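Local atomic coordinates of diaminopropionate ammonia-lyase (Escherichia coli, PDB entry 4D9I), a protein that catalyses the pyridoxal 5'-phosphate-dependent alpha,beta-elimination of both L- and D-2,3-diaminopropionate to pyruvate and ammonia, working as a homodimer. Residues S146-E149 with R150-A153; G121-G124 with R125-W129. All coordinates share one frame; numbering follows the deposited sequence.

Contact 1 (S146-E149 with R150-A153); sequences SAQE and RVDA
Arg150 reaches back over the start of its own helix to Ala147 because CG stands beside the backbone N and opposite the carbonyl carbon (chi1 -66°), and the chain then runs extended to NE. Its NH1 ends 4.1 Å from Ala147 CB, where one water joins the two residues: the water accepts from Arg150 NH1, lying in the guanidinium plane at its edge, and from Ala147 N, at 2.9 Å from NH1. On another side of the turn Gln148 has CG anti to its backbone N (chi1 -165°) and a bend at chi2, which brings Gln148 OE1 to 3.8 Å from Val151 CG1. The Gln148 and Asp152 side chains cross at a slant, amide and carboxylate planes 31° apart, with Gln148 CG 3.8 Å from Asp152 OD2; this is packing rather than a polar bond. Replacing Asp152 by an alanine removes the carboxylate beside Gln148 CG, and is likely to leave the bent glutamine side chain freer to turn.

Ala147, the N-cap residue, offers its carbonyl O to two backbone donors: Val151 N, in the carbonyl plane at 3.3 Å, and Arg150 N, which sits above that plane at 2.9 Å. Asp152 N to Gln148 O and Ala153 N to Glu149 O continue the helical pattern. Val151 packs on Met142, Cys161 and Val163 of the neighbouring strands. With an alanine at the N-cap, no side-chain oxygen of that residue can cap the helix; its backbone N is instead tied through water to the arginine. Arg150, bonded through NH2 to Thr380 OG1 and in a long, weak ion pair with Asp381, and Glu149, bonded through OE1 to Val382 N, link the first turn of helix 148-155 to residues 380-382.

Contact 2 (G121-G124 with R125-W129); sequences GNHG and RGVAW
His123 and Val127 meet one turn apart on helix 122-133. From His123 CB, set on the backbone with CG anti to N (chi1 167°), the ring swings along the helix toward Val127, and the two side chains lie aslant. His123 ND1 is 4.2 Å from Val127 CG2, its CE1 comes nearest to that methyl at 3.6 Å, and its NE2 follows at 3.9 Å, itself hydrogen-bonded to Val187 O. The same methyl, Val127 CG2, also touches His123 O (3.5 Å). Beyond this pair Val127 packs on Phe115 and Thr117 of strand 114-118 and on Ile85 of helix 81-93.

Along the backbone, Gly126 N bonds to Asn122 O, Val127 N to His123 O and Ala128 N to Gly124 O, whereas Arg125 N to Gly121 O, at 3.4 Å, is weak. At the backbone angles of Gly121, the N-cap residue, a CB would run into the carbonyl O of the preceding residue, which a glycine avoids. Asn122 ND2 bonds to O3 of the cofactor-bearing modified lysine at position 77 and to Glu377 OE1. This is the strand-to-helix turn of a beta-alpha-beta unit in a fold type II pyridoxal phosphate enzyme, its helix start placed at the cofactor.

How the contacts relate
Contact 2 comes first along the chain and contact 1 follows, each at the N-terminal end of a helix in successive beta-alpha-beta units: strand 114-118, helix 122-133 and strand 137-142, then strand 137-142, helix 148-155 and strand 160-163. The shared strand 137-142 belongs to the four-stranded parallel sheet. Their centres lie 11 Å apart and they touch directly, Arg150 CD packing 3.9 Å from Gly121 CA, and Ala153 CB lying 3.8 Å from Arg125 NE. Contact 2 is buried and contact 1 lies at the surface, consistent with both helix starts lying near the active site, contact 2 at the cofactor and contact 1 through Ser146 beside Asp120, the inferred proton acceptor for the L-isomer.

Contact 1 (S146-E149 with R150-A153)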
ATOM      1  N   SER B 146      11.213 -19.496  13.833  1.00 56.12           N
ATOM      2  CA  SER B 146      11.917 -18.441  13.093  1.00 51.87           C
ATOM      3  C   SER B 146      11.773 -18.515  11.582  1.00 52.43           C
ATOM      4  O   SER B 146      11.974 -19.559  10.985  1.00 55.49           O
ATOM      5  CB  SER B 146      13.409 -18.436  13.449  1.00 50.08           C
ATOM      6  OG  SER B 146      13.622 -17.856  14.715  1.00 47.98           O
ATOM      7  N   ALA B 147      11.455 -17.376  10.975  1.00 49.81           N
ATOM      8  CA  ALA B 147      11.296 -17.262   9.527  1.00 50.27           C
ATOM      9  C   ALA B 147      12.605 -17.634   8.856  1.00 50.06           C
ATOM     10  O   ALA B 147      13.652 -17.076   9.182  1.00 47.33           O
ATOM     11  CB  ALA B 147      10.894 -15.839   9.147  1.00 47.26           C
ATOM     12  N   GLN B 148      12.532 -18.571   7.916  1.00 53.22           N
ATOM     13  CA  GLN B 148      13.698 -19.043   7.166  1.00 54.00           C
ATOM     14  C   GLN B 148      14.503 -17.899   6.547  1.00 50.71           C
ATOM     15  O   GLN B 148      15.733 -17.961   6.490  1.00 50.26           O
ATOM     16  CB  GLN B 148      13.268 -20.029   6.076  1.00 58.51           C
ATOM     17  CG  GLN B 148      14.409 -20.841   5.481  1.00 60.70           C
ATOM     18  CD  GLN B 148      14.970 -21.855   6.456  1.00 62.19           C
ATOM     19  OE1 GLN B 148      16.092 -21.715   6.940  1.00 59.78           O
ATOM     20  NE2 GLN B 148      14.180 -22.886   6.753  1.00 66.03           N
ATOM     21  N   GLU B 149      13.811 -16.859   6.088  1.00 48.67           N
ATOM     22  CA  GLU B 149      14.484 -15.702   5.498  1.00 46.10           C
ATOM     23  C   GLU B 149      15.439 -15.022   6.470  1.00 42.61           C
ATOM     24  O   GLU B 149      16.523 -14.596   6.080  1.00 41.75           O
ATOM     25  CB  GLU B 149      13.476 -14.673   4.978  1.00 44.92           C
ATOM     26  CG  GLU B 149      14.134 -13.541   4.198  1.00 43.51           C
ATOM     27  CD  GLU B 149      13.160 -12.467   3.726  1.00 42.19           C
ATOM     28  OE1 GLU B 149      11.940 -12.640   3.867  1.00 43.38           O
ATOM     29  OE2 GLU B 149      13.633 -11.449   3.199  1.00 40.89           O
ATOM     30  N   ARG B 150      15.030 -14.911   7.728  1.00 41.15           N
ATOM     31  CA  ARG B 150      15.855 -14.246   8.726  1.00 38.21           C
ATOM     32  C   ARG B 150      17.085 -15.106   9.080  1.00 39.26           C
ATOM     33  O   ARG B 150      18.192 -14.576   9.270  1.00 37.93           O
ATOM     34  CB  ARG B 150      15.031 -13.891   9.965  1.00 37.08           C
ATOM     35  CG  ARG B 150      13.948 -12.856   9.719  1.00 36.21           C
ATOM     36  CD  ARG B 150      13.155 -12.578  10.983  1.00 35.71           C
ATOM     37  NE  ARG B 150      12.336 -11.389  10.806  1.00 34.33           N
ATOM     38  CZ  ARG B 150      11.012 -11.332  10.932  1.00 35.36           C
ATOM     39  NH1 ARG B 150      10.302 -12.395  11.285  1.00 38.11           N
ATOM     40  NH2 ARG B 150      10.402 -10.176  10.732  1.00 34.03           N
ATOM     41  N   VAL B 151      16.885 -16.422   9.141  1.00 42.29           N
ATOM     42  CA  VAL B 151      17.972 -17.396   9.296  1.00 43.84           C
ATOM     43  C   VAL B 151      18.980 -17.190   8.173  1.00 43.80           C
ATOM     44  O   VAL B 151      20.173 -17.003   8.411  1.00 42.18           O
ATOM     45  CB  VAL B 151      17.431 -18.850   9.259  1.00 48.06           C
ATOM     46  CG1 VAL B 151      18.566 -19.860   9.229  1.00 50.33           C
ATOM     47  CG2 VAL B 151      16.496 -19.099  10.433  1.00 48.54           C
ATOM     48  N   ASP B 152      18.462 -17.181   6.947  1.00 45.55           N
ATOM     49  CA  ASP B 152      19.281 -17.028   5.756  1.00 46.70           C
ATOM     50  C   ASP B 152      20.035 -15.691   5.712  1.00 43.20           C
ATOM     51  O   ASP B 152      21.182 -15.653   5.264  1.00 43.96           O
ATOM     52  CB  ASP B 152      18.433 -17.285   4.493  1.00 49.98           C
ATOM     53  CG  ASP B 152      18.077 -18.772   4.325  1.00 54.81           C
ATOM     54  OD1 ASP B 152      18.661 -19.608   5.045  1.00 55.58           O
ATOM     55  OD2 ASP B 152      17.204 -19.112   3.489  1.00 58.29           O
ATOM     56  N   ALA B 153      19.416 -14.616   6.203  1.00 39.67           N
ATOM     57  CA  ALA B 153      20.074 -13.297   6.268  1.00 36.75           C
ATOM     58  C   ALA B 153      21.337 -13.371   7.113  1.00 35.51           C
ATOM     59  O   ALA B 153      22.352 -12.771   6.794  1.00 34.92           O
ATOM     60  CB  ALA B 153      19.135 -12.236   6.837  1.00 33.82           C
TER
HETATM   61  O   HOH W   1      10.903 -14.975  12.460  1.00 44.89           O

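Contact 2 (G121-G124 with R125-W129)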
ATOM      1  N   GLY B 121      15.594 -12.136  15.011  1.00 30.06           N
ATOM      2  CA  GLY B 121      15.738 -11.463  13.733  1.00 28.67           C
ATOM      3  C   GLY B 121      16.822 -10.418  13.618  1.00 26.11           C
ATOM      4  O   GLY B 121      17.933 -10.728  13.186  1.00 26.67           O
ATOM      5  N   ASN B 122      16.507  -9.184  14.002  1.00 23.96           N
ATOM      6  CA  ASN B 122      17.375  -8.031  13.713  1.00 21.89           C
ATOM      7  C   ASN B 122      18.658  -7.917  14.532  1.00 21.21           C
ATOM      8  O   ASN B 122      19.730  -7.599  14.002  1.00 20.64           O
ATOM      9  CB  ASN B 122      16.572  -6.739  13.830  1.00 20.77           C
ATOM     10  CG  ASN B 122      15.428  -6.697  12.846  1.00 21.13           C
ATOM     11  OD1 ASN B 122      15.565  -7.164  11.716  1.00 21.86           O
ATOM     12  ND2 ASN B 122      14.309  -6.139  13.262  1.00 20.80           N
ATOM     13  N   HIS B 123      18.544  -8.166  15.826  1.00 21.40           N
ATOM     14  CA  HIS B 123      19.697  -8.013  16.694  1.00 21.20           C
ATOM     15  C   HIS B 123      20.849  -8.896  16.283  1.00 22.10           C
ATOM     16  O   HIS B 123      21.998  -8.429  16.197  1.00 21.99           O
ATOM     17  CB  HIS B 123      19.322  -8.286  18.138  1.00 21.95           C
ATOM     18  CG  HIS B 123      20.526  -8.447  19.040  1.00 22.23           C
ATOM     19  ND1 HIS B 123      21.429  -7.453  19.228  1.00 20.95           N
ATOM     20  CD2 HIS B 123      20.980  -9.547  19.779  1.00 23.54           C
ATOM     21  CE1 HIS B 123      22.410  -7.903  20.049  1.00 21.63           C
ATOM     22  NE2 HIS B 123      22.130  -9.183  20.384  1.00 23.01           N
ATOM     23  N   GLY B 124      20.550 -10.174  16.057  1.00 23.52           N
ATOM     24  CA  GLY B 124      21.554 -11.178  15.673  1.00 24.73           C
ATOM     25  C   GLY B 124      22.120 -10.900  14.297  1.00 24.40           C
ATOM     26  O   GLY B 124      23.282 -11.197  14.031  1.00 24.59           O
ATOM     27  N   ARG B 125      21.297 -10.299  13.433  1.00 23.88           N
ATOM     28  CA  ARG B 125      21.736  -9.872  12.117  1.00 24.18           C
ATOM     29  C   ARG B 125      22.757  -8.752  12.225  1.00 22.78           C
ATOM     30  O   ARG B 125      23.764  -8.762  11.515  1.00 23.31           O
ATOM     31  CB  ARG B 125      20.539  -9.398  11.279  1.00 24.33           C
ATOM     32  CG  ARG B 125      20.900  -9.081   9.844  1.00 25.30           C
ATOM     33  CD  ARG B 125      19.659  -9.073   8.964  1.00 26.41           C
ATOM     34  NE  ARG B 125      19.945  -8.560   7.628  1.00 27.04           N
ATOM     35  CZ  ARG B 125      19.009  -8.304   6.717  1.00 28.07           C
ATOM     36  NH1 ARG B 125      17.726  -8.543   6.987  1.00 28.10           N
ATOM     37  NH2 ARG B 125      19.359  -7.823   5.529  1.00 29.09           N
ATOM     38  N   GLY B 126      22.482  -7.778  13.097  1.00 21.37           N
ATOM     39  CA  GLY B 126      23.435  -6.707  13.377  1.00 20.81           C
ATOM     40  C   GLY B 126      24.766  -7.213  13.934  1.00 21.70           C
ATOM     41  O   GLY B 126      25.839  -6.722  13.537  1.00 22.18           O
ATOM     42  N   VAL B 127      24.706  -8.174  14.862  1.00 22.23           N
ATOM     43  CA  VAL B 127      25.913  -8.841  15.409  1.00 23.46           C
ATOM     44  C   VAL B 127      26.705  -9.580  14.312  1.00 25.20           C
ATOM     45  O   VAL B 127      27.929  -9.444  14.201  1.00 25.68           O
ATOM     46  CB  VAL B 127      25.557  -9.783  16.596  1.00 24.07           C
ATOM     47  CG1 VAL B 127      26.753 -10.644  17.025  1.00 25.33           C
ATOM     48  CG2 VAL B 127      25.056  -8.955  17.780  1.00 23.05           C
ATOM     49  N   ALA B 128      25.997 -10.355  13.499  1.00 26.40           N
ATOM     50  CA  ALA B 128      26.624 -11.108  12.437  1.00 28.83           C
ATOM     51  C   ALA B 128      27.305 -10.158  11.448  1.00 29.18           C
ATOM     52  O   ALA B 128      28.424 -10.412  10.999  1.00 31.16           O
ATOM     53  CB  ALA B 128      25.594 -11.976  11.737  1.00 30.18           C
ATOM     54  N   TRP B 129      26.621  -9.062  11.131  1.00 28.00           N
ATOM     55  CA  TRP B 129      27.133  -8.062  10.214  1.00 28.33           C
ATOM     56  C   TRP B 129      28.430  -7.478  10.731  1.00 28.23           C
ATOM     57  O   TRP B 129      29.417  -7.399   9.990  1.00 30.15           O
ATOM     58  CB  TRP B 129      26.077  -6.970   9.970  1.00 27.50           C
ATOM     59  CG  TRP B 129      26.588  -5.874   9.090  1.00 28.22           C
ATOM     60  CD1 TRP B 129      26.518  -5.794   7.702  1.00 29.96           C
ATOM     61  CD2 TRP B 129      27.325  -4.683   9.511  1.00 27.88           C
ATOM     62  NE1 TRP B 129      27.142  -4.658   7.248  1.00 30.68           N
ATOM     63  CE2 TRP B 129      27.641  -3.942   8.280  1.00 29.55           C
ATOM     64  CE3 TRP B 129      27.757  -4.179  10.738  1.00 26.92           C
ATOM     65  CZ2 TRP B 129      28.330  -2.737   8.306  1.00 29.95           C
ATOM     66  CZ3 TRP B 129      28.463  -2.969  10.751  1.00 27.31           C
ATOM     67  CH2 TRP B 129      28.744  -2.270   9.560  1.00 28.87           C
TER